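Extracellular ligand-binding receptor (PDB 4ZPJ) probably binds a small solute outside the cell and delivers it to an ABC transporter for uptake. Local coordinates at residues T310-T315 and G331-L336; E400-D403 and Y407-I410. One frame throughout, in Å; residues are numbered along the deposited sequence.

Contact 1 (T310-T315 and G331-L336); sequences TAYNDT and GILPGL
Ala311 points its methyl group at Pro334 O and at the side chains of Leu333 and Pro334, and this is the tight part of the contact. Ala311 CB lies 3.8 Å from Pro334 O. Ala311 CB is also 4.2 Å from Leu333 CB and from Pro334 CD, the ring carbon next to the proline nitrogen. No direct hydrogen bond joins the two loops. One water does so instead: it accepts from Ala311 N at 2.8 Å and donates to Pro334 O at 2.9 Å. The same carbonyl oxygen thus meets both the methyl group and the water. The contact brings together the loops at the two ends of helix 316-328, in the periplasmic-binding-protein fold. Thr315 is the N-cap of that helix, and Phe321 and Phe325 on it pack against Pro334. Thr310 to Asn313 form a type I beta turn. Within it, Thr310 OG1 accepts from Tyr312 N at 3.2 Å in a nearly straight bond (168°), which makes an ST turn. The smaller, marginal side is at Tyr312. With CG beside the backbone N (chi1 -64°), the ring swings so that its hydroxyl end comes to Leu333. Leu333 CD1 meets Tyr312 OH at 3.2 Å and approaches the ring obliquely. The two side chains cross at about a right angle, and one methyl group makes the whole touch. The rest of the ring turns to strand 407-418.

Contact 2 (E400-D403 and Y407-I410); sequences EQLD and YANI
Glu400 and Ala408 form an antiparallel hydrogen-bonded pair, and Gln401 and Tyr407 beside them form a non-hydrogen-bonded pair with CA atoms 4.5 Å apart. Two backbone bonds hold the first pair. Glu400 N gives to Ala408 O at 2.8 Å, nearly straight at 169°. Ala408 N gives to Glu400 O, also at 2.8 Å. Glu400 O takes a CA-H...O contact from Tyr407 CA as well. This is the end of the beta hairpin made by strands 390-401 and 407-418.

On one face of the sheet, the amide of Gln401 passes obliquely by the hydroxyl end of the Tyr407 ring, with the two planes 18° apart. Gln401 NE2 comes 3.4 Å from Tyr407 CZ, but it makes no hydrogen bond with the hydroxyl. Its hydrogen bond goes to Gly405 O in the turn. With CG anti to the backbone N (chi1 -168°) and an extended chain, Gln401 carries its amide as far as the phenol end. A serine in place of Tyr407 would probably leave the Gln401 side chain without its aromatic neighbour, held chiefly by its bond to Gly405 O.

On the other face, Glu400 crosses Ile410 at about a right angle. Glu400 CD is 3.7 Å from Ile410 CG1. Nearer the turn, Leu402 CD2 packs on Ala408 CB at 4.0 Å. The carboxylate of Glu400 also forms a salt bridge with Arg398 through OE2, which probably steadies its charge beside the apolar isoleucine. The backbone pair thus fixes the register. The polar ends of Glu400 and Gln401 are met by Arg398 and Gly405 rather than across the strands, while their flanks pack on Ile410 and Tyr407.

In the fold
Contact 1 is partly buried and joins two loops around helix 316-328. Contact 2 lies at the surface, farther from the chain centre, and joins neighbouring strands of one hairpin. Loop packing and a bridging water make the first; direct backbone bonds make the second. The two contacts hold different elements, yet they touch. Thr310 OG1 probably hydrogen-bonds to Asn409 O at 2.7 Å, tying the 310-315 loop to strand 407-418. Tyr312 of contact 1 also packs on contact 2: Tyr312 CE2 lies on Ala408 CB at 3.6 Å and Tyr312 CE1 on Leu402 CD1 at 3.8 Å. The hairpin is thereby joined to the loop before the helix.

Contact 1 (T310-T315 and G331-L336)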
ATOM      1  N   THR A 310      -8.251  -7.031  -1.667  1.00 31.88           N
ATOM      2  CA  THR A 310      -9.176  -7.030  -2.787  1.00 32.26           C
ATOM      3  C   THR A 310     -10.563  -7.077  -2.181  1.00 33.32           C
ATOM      4  O   THR A 310     -10.768  -7.791  -1.212  1.00 33.62           O
ATOM      5  CB  THR A 310      -8.999  -8.293  -3.665  1.00 32.85           C
ATOM      6  OG1 THR A 310     -10.063  -8.413  -4.586  1.00 31.82           O
ATOM      7  CG2 THR A 310      -8.911  -9.626  -2.786  1.00 32.44           C
ATOM      8  N   ALA A 311     -11.498  -6.327  -2.797  1.00 33.38           N
ATOM      9  CA  ALA A 311     -12.895  -6.315  -2.493  1.00 33.49           C
ATOM     10  C   ALA A 311     -13.614  -7.680  -2.613  1.00 35.95           C
ATOM     11  O   ALA A 311     -14.731  -7.888  -2.046  1.00 37.76           O
ATOM     12  CB  ALA A 311     -13.553  -5.255  -3.344  1.00 33.08           C
ATOM     13  N   TYR A 312     -12.980  -8.636  -3.286  1.00 35.48           N
ATOM     14  CA  TYR A 312     -13.555  -9.997  -3.391  1.00 37.10           C
ATOM     15  C   TYR A 312     -13.087 -10.944  -2.301  1.00 38.89           C
ATOM     16  O   TYR A 312     -13.282 -12.153  -2.423  1.00 38.47           O
ATOM     17  CB  TYR A 312     -13.313 -10.597  -4.791  1.00 38.66           C
ATOM     18  CG  TYR A 312     -14.045  -9.753  -5.844  1.00 41.79           C
ATOM     19  CD1 TYR A 312     -15.408  -9.995  -6.190  1.00 42.18           C
ATOM     20  CD2 TYR A 312     -13.446  -8.624  -6.351  1.00 40.99           C
ATOM     21  CE1 TYR A 312     -16.072  -9.157  -7.088  1.00 42.79           C
ATOM     22  CE2 TYR A 312     -14.096  -7.790  -7.252  1.00 43.46           C
ATOM     23  CZ  TYR A 312     -15.409  -8.047  -7.606  1.00 43.03           C
ATOM     24  OH  TYR A 312     -15.982  -7.168  -8.480  1.00 44.72           O
ATOM     25  N   ASN A 313     -12.500 -10.418  -1.221  1.00 36.19           N
ATOM     26  CA  ASN A 313     -12.026 -11.291  -0.181  1.00 36.37           C
ATOM     27  C   ASN A 313     -13.266 -11.896   0.483  1.00 40.07           C
ATOM     28  O   ASN A 313     -14.268 -11.197   0.671  1.00 36.47           O
ATOM     29  CB  ASN A 313     -11.158 -10.529   0.801  1.00 34.92           C
ATOM     30  CG  ASN A 313     -10.386 -11.423   1.734  1.00 33.13           C
ATOM     31  OD1 ASN A 313     -10.165 -12.598   1.459  1.00 34.26           O
ATOM     32  ND2 ASN A 313      -9.994 -10.874   2.864  1.00 33.28           N
ATOM     33  N   ASP A 314     -13.213 -13.186   0.815  1.00 36.09           N
ATOM     34  CA  ASP A 314     -14.442 -13.887   1.167  1.00 38.06           C
ATOM     35  C   ASP A 314     -14.552 -13.981   2.668  1.00 39.60           C
ATOM     36  O   ASP A 314     -14.756 -15.051   3.219  1.00 43.11           O
ATOM     37  CB  ASP A 314     -14.534 -15.300   0.484  1.00 38.14           C
ATOM     38  CG  ASP A 314     -13.366 -16.274   0.873  1.00 38.89           C
ATOM     39  OD1 ASP A 314     -12.293 -15.752   1.308  1.00 37.78           O
ATOM     40  OD2 ASP A 314     -13.469 -17.553   0.666  1.00 39.75           O
ATOM     41  N   THR A 315     -14.414 -12.855   3.353  1.00 40.72           N
ATOM     42  CA  THR A 315     -14.504 -12.839   4.807  1.00 36.28           C
ATOM     43  C   THR A 315     -15.541 -11.864   5.189  1.00 38.26           C
ATOM     44  O   THR A 315     -15.783 -10.900   4.448  1.00 38.01           O
ATOM     45  CB  THR A 315     -13.198 -12.400   5.477  1.00 39.39           C
ATOM     46  OG1 THR A 315     -12.901 -11.025   5.166  1.00 34.87           O
ATOM     47  CG2 THR A 315     -12.018 -13.359   5.064  1.00 38.43           C
ATOM     48  N   GLY A 331     -21.896   2.479  -5.397  1.00 63.53           N
ATOM     49  CA  GLY A 331     -21.558   1.140  -5.945  1.00 57.73           C
ATOM     50  C   GLY A 331     -20.084   0.899  -6.304  1.00 55.11           C
ATOM     51  O   GLY A 331     -19.722  -0.219  -6.686  1.00 55.19           O
ATOM     52  N   ILE A 332     -19.230   1.927  -6.187  1.00 50.14           N
ATOM     53  CA  ILE A 332     -17.838   1.779  -6.536  1.00 49.54           C
ATOM     54  C   ILE A 332     -17.108   0.935  -5.463  1.00 47.95           C
ATOM     55  O   ILE A 332     -17.326   1.080  -4.254  1.00 49.15           O
ATOM     56  CB  ILE A 332     -17.150   3.130  -6.770  1.00 50.25           C
ATOM     57  CG1 ILE A 332     -17.818   3.865  -7.957  1.00 51.88           C
ATOM     58  CG2 ILE A 332     -15.676   2.931  -7.094  1.00 47.93           C
ATOM     59  CD1 ILE A 332     -17.501   5.343  -7.986  1.00 49.21           C
ATOM     60  N   LEU A 333     -16.265   0.031  -5.920  1.00 44.02           N
ATOM     61  CA  LEU A 333     -15.598  -0.917  -5.022  1.00 43.09           C
ATOM     62  C   LEU A 333     -14.333  -0.247  -4.486  1.00 39.93           C
ATOM     63  O   LEU A 333     -13.674   0.468  -5.207  1.00 38.42           O
ATOM     64  CB  LEU A 333     -15.269  -2.240  -5.775  1.00 42.93           C
ATOM     65  CG  LEU A 333     -16.417  -3.188  -6.158  1.00 43.77           C
ATOM     66  CD1 LEU A 333     -15.957  -4.498  -6.761  1.00 43.73           C
ATOM     67  CD2 LEU A 333     -17.282  -3.541  -4.989  1.00 42.98           C
ATOM     68  N   PRO A 334     -13.994  -0.483  -3.212  1.00 38.74           N
ATOM     69  CA  PRO A 334     -12.744   0.017  -2.679  1.00 39.51           C
ATOM     70  C   PRO A 334     -11.552  -0.753  -3.184  1.00 39.55           C
ATOM     71  O   PRO A 334     -11.642  -1.965  -3.397  1.00 40.47           O
ATOM     72  CB  PRO A 334     -12.890  -0.221  -1.179  1.00 39.24           C
ATOM     73  CG  PRO A 334     -13.719  -1.435  -1.098  1.00 38.05           C
ATOM     74  CD  PRO A 334     -14.698  -1.335  -2.241  1.00 38.70           C
ATOM     75  N   GLY A 335     -10.453  -0.042  -3.376  1.00 39.55           N
ATOM     76  CA  GLY A 335      -9.202  -0.646  -3.701  1.00 39.55           C
ATOM     77  C   GLY A 335      -8.163  -0.477  -2.625  1.00 43.53           C
ATOM     78  O   GLY A 335      -8.482  -0.346  -1.441  1.00 40.97           O
ATOM     79  N   LEU A 336      -6.905  -0.444  -3.066  1.00 41.49           N
ATOM     80  CA  LEU A 336      -5.766  -0.558  -2.184  1.00 43.59           C
ATOM     81  C   LEU A 336      -5.595   0.637  -1.270  1.00 40.40           C
ATOM     82  O   LEU A 336      -5.352   0.492  -0.057  1.00 37.36           O
ATOM     83  CB  LEU A 336      -4.506  -0.659  -3.059  1.00 48.84           C
ATOM     84  CG  LEU A 336      -3.821  -2.002  -2.947  1.00 55.69           C
ATOM     85  CD1 LEU A 336      -3.134  -2.408  -4.239  1.00 54.64           C
ATOM     86  CD2 LEU A 336      -2.833  -1.836  -1.796  1.00 62.50           C
TER
HETATM   87  O   HOH W   1     -10.446  -4.334  -4.462  1.00 38.54           O

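Contact 2 (E400-D403 and Y407-I410)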
ATOM      1  N   GLU A 400      -9.571 -12.566 -12.491  1.00 33.89           N
ATOM      2  CA  GLU A 400     -10.581 -13.380 -13.161  1.00 37.45           C
ATOM      3  C   GLU A 400     -11.646 -12.466 -13.699  1.00 36.99           C
ATOM      4  O   GLU A 400     -11.673 -11.264 -13.401  1.00 35.28           O
ATOM      5  CB  GLU A 400     -11.180 -14.408 -12.230  1.00 38.61           C
ATOM      6  CG  GLU A 400     -10.104 -15.284 -11.620  1.00 41.36           C
ATOM      7  CD  GLU A 400     -10.698 -16.430 -10.833  1.00 46.36           C
ATOM      8  OE1 GLU A 400     -11.951 -16.584 -10.858  1.00 49.32           O
ATOM      9  OE2 GLU A 400      -9.909 -17.156 -10.193  1.00 49.72           O
ATOM     10  N   GLN A 401     -12.428 -13.024 -14.611  1.00 38.54           N
ATOM     11  CA  GLN A 401     -13.598 -12.355 -15.169  1.00 40.01           C
ATOM     12  C   GLN A 401     -14.865 -13.043 -14.656  1.00 39.29           C
ATOM     13  O   GLN A 401     -15.010 -14.238 -14.794  1.00 35.54           O
ATOM     14  CB  GLN A 401     -13.611 -12.425 -16.675  1.00 40.57           C
ATOM     15  CG  GLN A 401     -14.674 -11.484 -17.252  1.00 42.55           C
ATOM     16  CD  GLN A 401     -14.505 -11.245 -18.754  1.00 42.62           C
ATOM     17  OE1 GLN A 401     -14.121 -12.146 -19.511  1.00 43.71           O
ATOM     18  NE2 GLN A 401     -14.793 -10.010 -19.185  1.00 44.05           N
ATOM     19  N   LEU A 402     -15.755 -12.235 -14.081  1.00 39.07           N
ATOM     20  CA  LEU A 402     -17.040 -12.663 -13.611  1.00 39.80           C
ATOM     21  C   LEU A 402     -18.087 -12.792 -14.741  1.00 40.59           C
ATOM     22  O   LEU A 402     -17.891 -12.355 -15.886  1.00 41.03           O
ATOM     23  CB  LEU A 402     -17.535 -11.692 -12.560  1.00 40.61           C
ATOM     24  CG  LEU A 402     -16.601 -11.416 -11.409  1.00 41.17           C
ATOM     25  CD1 LEU A 402     -17.301 -10.663 -10.300  1.00 45.43           C
ATOM     26  CD2 LEU A 402     -16.040 -12.702 -10.840  1.00 42.02           C
ATOM     27  N   ASP A 403     -19.201 -13.446 -14.415  1.00 39.45           N
ATOM     28  CA  ASP A 403     -20.171 -13.792 -15.431  1.00 39.14           C
ATOM     29  C   ASP A 403     -20.849 -12.525 -16.018  1.00 38.54           C
ATOM     30  O   ASP A 403     -21.397 -12.610 -17.091  1.00 38.82           O
ATOM     31  CB  ASP A 403     -21.198 -14.810 -14.886  1.00 39.88           C
ATOM     32  CG  ASP A 403     -22.099 -14.242 -13.805  1.00 39.51           C
ATOM     33  OD1 ASP A 403     -21.759 -13.179 -13.268  1.00 40.49           O
ATOM     34  OD2 ASP A 403     -23.170 -14.830 -13.493  1.00 40.94           O
ATOM     35  N   TYR A 407     -14.051  -7.623 -14.095  1.00 39.71           N
ATOM     36  CA  TYR A 407     -12.735  -8.165 -13.779  1.00 39.94           C
ATOM     37  C   TYR A 407     -12.484  -8.066 -12.305  1.00 40.03           C
ATOM     38  O   TYR A 407     -12.783  -7.078 -11.723  1.00 37.26           O
ATOM     39  CB  TYR A 407     -11.652  -7.403 -14.542  1.00 40.86           C
ATOM     40  CG  TYR A 407     -11.731  -7.693 -16.013  1.00 42.45           C
ATOM     41  CD1 TYR A 407     -11.259  -8.898 -16.503  1.00 40.87           C
ATOM     42  CD2 TYR A 407     -12.299  -6.780 -16.909  1.00 44.72           C
ATOM     43  CE1 TYR A 407     -11.315  -9.190 -17.844  1.00 45.88           C
ATOM     44  CE2 TYR A 407     -12.364  -7.061 -18.291  1.00 45.06           C
ATOM     45  CZ  TYR A 407     -11.872  -8.270 -18.742  1.00 46.99           C
ATOM     46  OH  TYR A 407     -11.911  -8.615 -20.074  1.00 51.76           O
ATOM     47  N   ALA A 408     -11.970  -9.125 -11.693  1.00 39.28           N
ATOM     48  CA  ALA A 408     -11.943  -9.214 -10.228  1.00 39.83           C
ATOM     49  C   ALA A 408     -10.620  -9.802  -9.816  1.00 38.49           C
ATOM     50  O   ALA A 408     -10.209 -10.774 -10.393  1.00 37.57           O
ATOM     51  CB  ALA A 408     -13.073 -10.169  -9.762  1.00 38.45           C
ATOM     52  N   ASN A 409     -10.003  -9.296  -8.765  1.00 37.85           N
ATOM     53  CA  ASN A 409      -8.892 -10.026  -8.112  1.00 37.20           C
ATOM     54  C   ASN A 409      -9.396 -11.033  -7.090  1.00 36.24           C
ATOM     55  O   ASN A 409      -9.941 -10.638  -6.057  1.00 37.13           O
ATOM     56  CB  ASN A 409      -7.962  -9.057  -7.414  1.00 40.38           C
ATOM     57  CG  ASN A 409      -7.056  -8.361  -8.385  1.00 45.04           C
ATOM     58  OD1 ASN A 409      -6.175  -8.981  -8.980  1.00 50.72           O
ATOM     59  ND2 ASN A 409      -7.260  -7.096  -8.549  1.00 47.67           N
ATOM     60  N   ILE A 410      -9.229 -12.314  -7.393  1.00 33.91           N
ATOM     61  CA  ILE A 410      -9.774 -13.383  -6.576  1.00 35.81           C
ATOM     62  C   ILE A 410      -8.667 -13.968  -5.698  1.00 35.14           C
ATOM     63  O   ILE A 410      -7.528 -14.218  -6.170  1.00 35.08           O
ATOM     64  CB  ILE A 410     -10.438 -14.457  -7.461  1.00 36.60           C
ATOM     65  CG1 ILE A 410     -11.553 -13.826  -8.308  1.00 35.89           C
ATOM     66  CG2 ILE A 410     -10.968 -15.630  -6.620  1.00 37.67           C
ATOM     67  CD1 ILE A 410     -12.774 -13.323  -7.560  1.00 34.87           C
TER